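Sugar ABC transporter substrate-binding protein (Treponema pallidum subsp. pallidum, PDB 5U2P) probably binds a ligand, perhaps a sugar, in the periplasm and hands it to an ABC transporter for uptake, though its true ligand is not established. Local coordinates at residues A232-F237 against A397-P402; Y152-P157 against A168-S173. All blocks are in the same frame, centred on the assembly; numbering follows the deposited sequence. Where two conformers were deposited one is given.

Contact 1 of 2, residues A232-F237 against A397-P402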
# COMPACT_ATOMS: atom_id res chain seq x y z
N ALA A 232 12.25 0.78 -19.58
CA ALA A 232 11.03 1.59 -19.69
C ALA A 232 11.19 2.93 -19.00
O ALA A 232 10.84 4.00 -19.54
CB ALA A 232 9.84 0.82 -19.08
N TYR A 233 11.72 2.87 -17.79
CA TYR A 233 11.99 4.04 -16.97
C TYR A 233 12.85 5.04 -17.76
O TYR A 233 12.52 6.21 -17.92
CB TYR A 233 12.68 3.58 -15.68
CG TYR A 233 12.59 4.48 -14.47
CD1 TYR A 233 11.42 5.14 -14.15
CD2 TYR A 233 13.67 4.62 -13.61
CE1 TYR A 233 11.33 5.93 -13.03
CE2 TYR A 233 13.60 5.41 -12.48
CZ TYR A 233 12.42 6.07 -12.20
OH TYR A 233 12.32 6.88 -11.08
N LEU A 234 13.96 4.53 -18.28
CA LEU A 234 14.88 5.28 -19.11
C LEU A 234 14.23 5.92 -20.32
O LEU A 234 14.54 7.07 -20.66
CB LEU A 234 16.00 4.33 -19.55
CG LEU A 234 17.00 3.98 -18.45
CD1 LEU A 234 17.87 2.79 -18.86
CD2 LEU A 234 17.86 5.20 -18.14
N GLU A 235 13.33 5.18 -20.96
CA GLU A 235 12.66 5.68 -22.15
C GLU A 235 11.78 6.87 -21.79
O GLU A 235 11.71 7.85 -22.55
CB GLU A 235 11.84 4.57 -22.81
CG GLU A 235 11.22 4.94 -24.16
CD GLU A 235 12.26 5.15 -25.25
OE1 GLU A 235 13.43 4.75 -25.07
OE2 GLU A 235 11.90 5.72 -26.30
N LEU A 236 11.11 6.81 -20.64
CA LEU A 236 10.29 7.94 -20.19
C LEU A 236 11.16 9.20 -19.99
O LEU A 236 10.75 10.29 -20.36
CB LEU A 236 9.54 7.62 -18.89
CG LEU A 236 8.46 6.54 -19.01
CD1 LEU A 236 7.85 6.30 -17.66
CD2 LEU A 236 7.36 6.89 -20.00
N PHE A 237 12.36 9.03 -19.41
CA PHE A 237 13.27 10.16 -19.21
C PHE A 237 13.77 10.67 -20.56
O PHE A 237 13.84 11.88 -20.80
CB PHE A 237 14.45 9.77 -18.32
CG PHE A 237 14.09 9.55 -16.87
CD1 PHE A 237 13.88 10.62 -16.02
CD2 PHE A 237 13.97 8.27 -16.36
CE1 PHE A 237 13.55 10.41 -14.69
CE2 PHE A 237 13.63 8.05 -15.03
CZ PHE A 237 13.43 9.11 -14.20
N ALA A 397 18.76 8.81 -9.85
CA ALA A 397 19.96 9.62 -9.75
C ALA A 397 21.01 9.20 -10.77
O ALA A 397 21.89 9.99 -11.12
CB ALA A 397 20.53 9.53 -8.35
N TYR A 398 20.92 7.96 -11.24
CA TYR A 398 21.86 7.44 -12.24
C TYR A 398 21.55 7.94 -13.65
O TYR A 398 22.37 7.77 -14.57
CB TYR A 398 21.86 5.91 -12.26
CG TYR A 398 22.15 5.23 -10.94
CD1 TYR A 398 22.79 5.90 -9.90
CD2 TYR A 398 21.79 3.91 -10.74
CE1 TYR A 398 23.05 5.27 -8.69
CE2 TYR A 398 22.05 3.26 -9.54
CZ TYR A 398 22.68 3.95 -8.52
OH TYR A 398 22.93 3.29 -7.33
N VAL A 399 20.37 8.52 -13.83
CA VAL A 399 19.89 8.87 -15.16
C VAL A 399 20.29 10.31 -15.48
O VAL A 399 19.56 11.26 -15.17
CB VAL A 399 18.36 8.72 -15.29
CG1 VAL A 399 17.91 9.02 -16.71
CG2 VAL A 399 17.93 7.31 -14.90
N THR A 400 21.45 10.47 -16.08
CA THR A 400 21.92 11.78 -16.49
C THR A 400 22.02 11.81 -18.01
O THR A 400 21.67 10.84 -18.68
CB THR A 400 23.27 12.13 -15.86
OG1 THR A 400 23.84 13.26 -16.52
CG2 THR A 400 24.23 10.95 -15.96
N ASP A 401 22.45 12.94 -18.56
CA ASP A 401 22.71 13.04 -20.00
C ASP A 401 24.20 12.87 -20.23
O ASP A 401 24.99 13.61 -19.65
CB ASP A 401 22.25 14.38 -20.58
CG ASP A 401 20.80 14.39 -21.04
OD1 ASP A 401 20.20 15.48 -21.05
OD2 ASP A 401 20.26 13.32 -21.41
N PRO A 402 24.61 11.91 -21.08
CA PRO A 402 23.77 10.95 -21.81
C PRO A 402 23.33 9.81 -20.90
O PRO A 402 24.11 9.36 -20.05
CB PRO A 402 24.71 10.43 -22.90
CG PRO A 402 26.04 10.47 -22.27
CD PRO A 402 26.03 11.72 -21.40

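Contact 2 of 2, residues Y152-P157 against A168-S173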
# COMPACT_ATOMS: atom_id res chain seq x y z
N TYR A 152 -7.95 16.68 -26.20
CA TYR A 152 -6.87 16.38 -27.14
C TYR A 152 -7.01 14.98 -27.72
O TYR A 152 -6.04 14.41 -28.21
CB TYR A 152 -5.53 16.53 -26.44
CG TYR A 152 -5.33 17.89 -25.82
CD1 TYR A 152 -5.34 19.04 -26.60
CD2 TYR A 152 -5.14 18.04 -24.45
CE1 TYR A 152 -5.17 20.29 -26.04
CE2 TYR A 152 -4.96 19.28 -23.88
CZ TYR A 152 -4.97 20.40 -24.68
OH TYR A 152 -4.79 21.64 -24.12
N GLY A 153 -8.22 14.44 -27.67
CA GLY A 153 -8.51 13.16 -28.29
C GLY A 153 -7.62 12.03 -27.81
O GLY A 153 -7.27 11.14 -28.58
N ILE A 154 -7.26 12.06 -26.54
CA ILE A 154 -6.45 11.01 -25.94
C ILE A 154 -7.34 9.98 -25.26
O ILE A 154 -8.30 10.34 -24.57
CB ILE A 154 -5.45 11.58 -24.92
CG1 ILE A 154 -4.62 12.70 -25.56
CG2 ILE A 154 -4.54 10.47 -24.39
CD1 ILE A 154 -3.80 13.48 -24.58
N SER A 155 -7.02 8.71 -25.45
CA SER A 155 -7.78 7.61 -24.88
C SER A 155 -7.03 7.04 -23.68
O SER A 155 -5.82 7.18 -23.58
CB SER A 155 -8.03 6.53 -25.93
OG SER A 155 -8.67 7.07 -27.07
N GLU A 156 -7.76 6.40 -22.77
CA GLU A 156 -7.14 5.76 -21.61
C GLU A 156 -6.10 4.74 -22.09
O GLU A 156 -6.45 3.80 -22.81
CB GLU A 156 -8.20 5.09 -20.74
CG GLU A 156 -7.64 4.43 -19.51
CD GLU A 156 -8.70 3.78 -18.66
OE1 GLU A 156 -9.43 4.50 -17.96
OE2 GLU A 156 -8.79 2.53 -18.69
N PRO A 157 -4.83 4.92 -21.70
CA PRO A 157 -3.80 4.00 -22.21
C PRO A 157 -3.96 2.61 -21.63
O PRO A 157 -4.00 2.47 -20.40
CB PRO A 157 -2.49 4.64 -21.76
CG PRO A 157 -2.85 5.44 -20.57
CD PRO A 157 -4.24 5.95 -20.82
N ALA A 168 2.89 11.54 -25.99
CA ALA A 168 3.27 12.23 -27.21
C ALA A 168 2.23 13.28 -27.62
O ALA A 168 2.58 14.39 -27.98
CB ALA A 168 3.47 11.23 -28.34
N LEU A 169 0.95 12.91 -27.56
CA LEU A 169 -0.14 13.84 -27.91
C LEU A 169 -0.22 15.02 -26.95
O LEU A 169 -0.54 16.15 -27.35
CB LEU A 169 -1.48 13.10 -27.94
CG LEU A 169 -1.87 12.36 -29.22
CD1 LEU A 169 -2.17 13.34 -30.34
CD2 LEU A 169 -0.80 11.38 -29.67
N ILE A 170 0.04 14.78 -25.67
CA ILE A 170 0.04 15.85 -24.68
C ILE A 170 1.14 16.84 -25.01
O ILE A 170 0.93 18.06 -24.95
CB ILE A 170 0.24 15.30 -23.26
CG1 ILE A 170 -0.99 14.52 -22.84
CG2 ILE A 170 0.50 16.44 -22.27
CD1 ILE A 170 -0.71 13.43 -21.83
N VAL A 171 2.32 16.33 -25.36
CA VAL A 171 3.44 17.19 -25.72
C VAL A 171 3.12 17.96 -27.01
O VAL A 171 3.59 19.09 -27.19
CB VAL A 171 4.73 16.39 -25.92
CG1 VAL A 171 5.85 17.27 -26.47
CG2 VAL A 171 5.18 15.74 -24.59
N LYS A 172 2.34 17.36 -27.89
CA LYS A 172 1.91 18.04 -29.11
C LYS A 172 0.99 19.21 -28.78
O LYS A 172 1.05 20.26 -29.42
CB LYS A 172 1.18 17.07 -30.06
CG LYS A 172 2.07 16.03 -30.72
CD LYS A 172 1.23 15.03 -31.51
CE LYS A 172 2.06 13.88 -32.06
NZ LYS A 172 1.23 12.94 -32.87
N SER A 173 0.15 19.03 -27.77
CA SER A 173 -0.82 20.05 -27.39
C SER A 173 -0.18 21.18 -26.58
O SER A 173 0.77 20.97 -25.83
CB SER A 173 -1.95 19.42 -26.59
OG SER A 173 -1.85 19.71 -25.21

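Contact 1 of 2, residues A232-F237 against A397-P402
Val399 sets its two methyl groups against Leu234 and Phe237, which lie one turn apart on helix 227-238. Its CG1 stands anti to the backbone N (chi1 -177°), which brings this methyl to the foot of the Phe237 side chain. There Val399 CG1 lies 3.9 Å from Phe237 CG and 4.0 Å from Phe237 CD2. The methyl approaches the ring obliquely, and the two side chains cross at about a right angle. CG2, the other branch, serves the leucine: Val399 CG2 is 3.9 Å from Leu234 CD2. Leu234 CD2 is also 4.1 Å from Val399 CG1, so this one methyl touches both branches of the valine. The leucine starts out alongside the loop, and its branched end closes the gap.

The Phe237 ring is also braced from within its own helix. Phe237 CE2 sits 3.4 Å above the plane of the Tyr233 ring, over its centre. In return Tyr233 CD2 lies at the edge of the Phe237 ring, in its plane. This is an edge-to-face arrangement, with the phenylalanine giving the edge and the tyrosine the face. The helical bond from Phe237 N to Tyr233 O, 3.2 Å, spans the same turn.

The contact is wholly apolar across the two segments. Val399 is buried, while Thr400 and Asp401 beside it are exposed. Lys244 NZ hydrogen-bonds to Val399 O, which ties the loop to the chain just beyond the helix. Met409 of helix 406-417 touches both Leu234 and Val399. Leu236 instead meets Trp160 and Leu164 of helix 160-172. A loop valine rests against Leu234 and Phe237, packing the C-terminal part of the chain onto helix 227-238, in one lobe of the two-lobed solute-binding protein fold.

Contact 2 of 2, residues Y152-P157 against A168-S173
The Tyr152 ring has Ser173 lying over one face. Ser173 CB is 3.5 Å from the centroid of the Tyr152 ring and 18° off the ring normal, a CH-pi contact. The hydroxyl sits over the same face, displaced toward the rim near the phenol end. There Ser173 OG is 3.2 Å from Tyr152 CZ.

Just past the tyrosine, a Schellman motif ends helix 146-151, with Gly153 as the C-prime residue at positive phi. Ile154 N bonds back to Phe149 O, and Gly153 N to Asp150 O. Residues 152-157 form the loop between this helix and helix 160-172, whose later turns pack against the loop. Tyr152 has its CG anti to the carbonyl carbon (chi1 -56°), and the ring reaches across to Ser173. Tyr152 meets Ser173, and Ile154 meets Leu169 and Ile170, one turn earlier.

Ser173 has a second tie, a weak hydrogen bond from its OG to Ile170 O within its own segment. This weak bond may help to orient the hydroxyl while CB rests on the ring. Ile177 touches both Tyr152 and Ile170 from the loop that follows.

Beside the ring contact, the rest of the meeting is aliphatic. Ile154 is buried, and Phe149 and Ser166 touch it too. Its side chain and that of Leu169 run past each other in opposite directions, with Ile154 CG1 4.0 Å from Leu169 CB. Ile170 crosses Ile154 at about a right angle and also touches Ala264 and Met265 of strand 263-267. Ile170 thus lies between Ile154 of the loop and that strand. The packing is tight here: Ile154 CD1 is 3.5 Å from Ile170 CG1, closer than usual for two carbons.

Contacts 1 and 2 lie on the same side of the chain's centre; their centres are about 26 and 29 Å from it and about 22 Å from each other. Their nearest atoms are about 9 Å apart, without touching. Helix 160-172 bridges them. Its Trp160 and Leu164 pack against 232-237 in contact 1, while its residues 168-172 belong to contact 2. They follow in series along the chain: contact 2 closes locally, with 10 residues between its segments, before contact 1 joins segments with 159 residues between them. Tyr241, just past helix 227-238, touches Ala168 and Val171 of contact 2. No ligand-binding residue is identified at either contact.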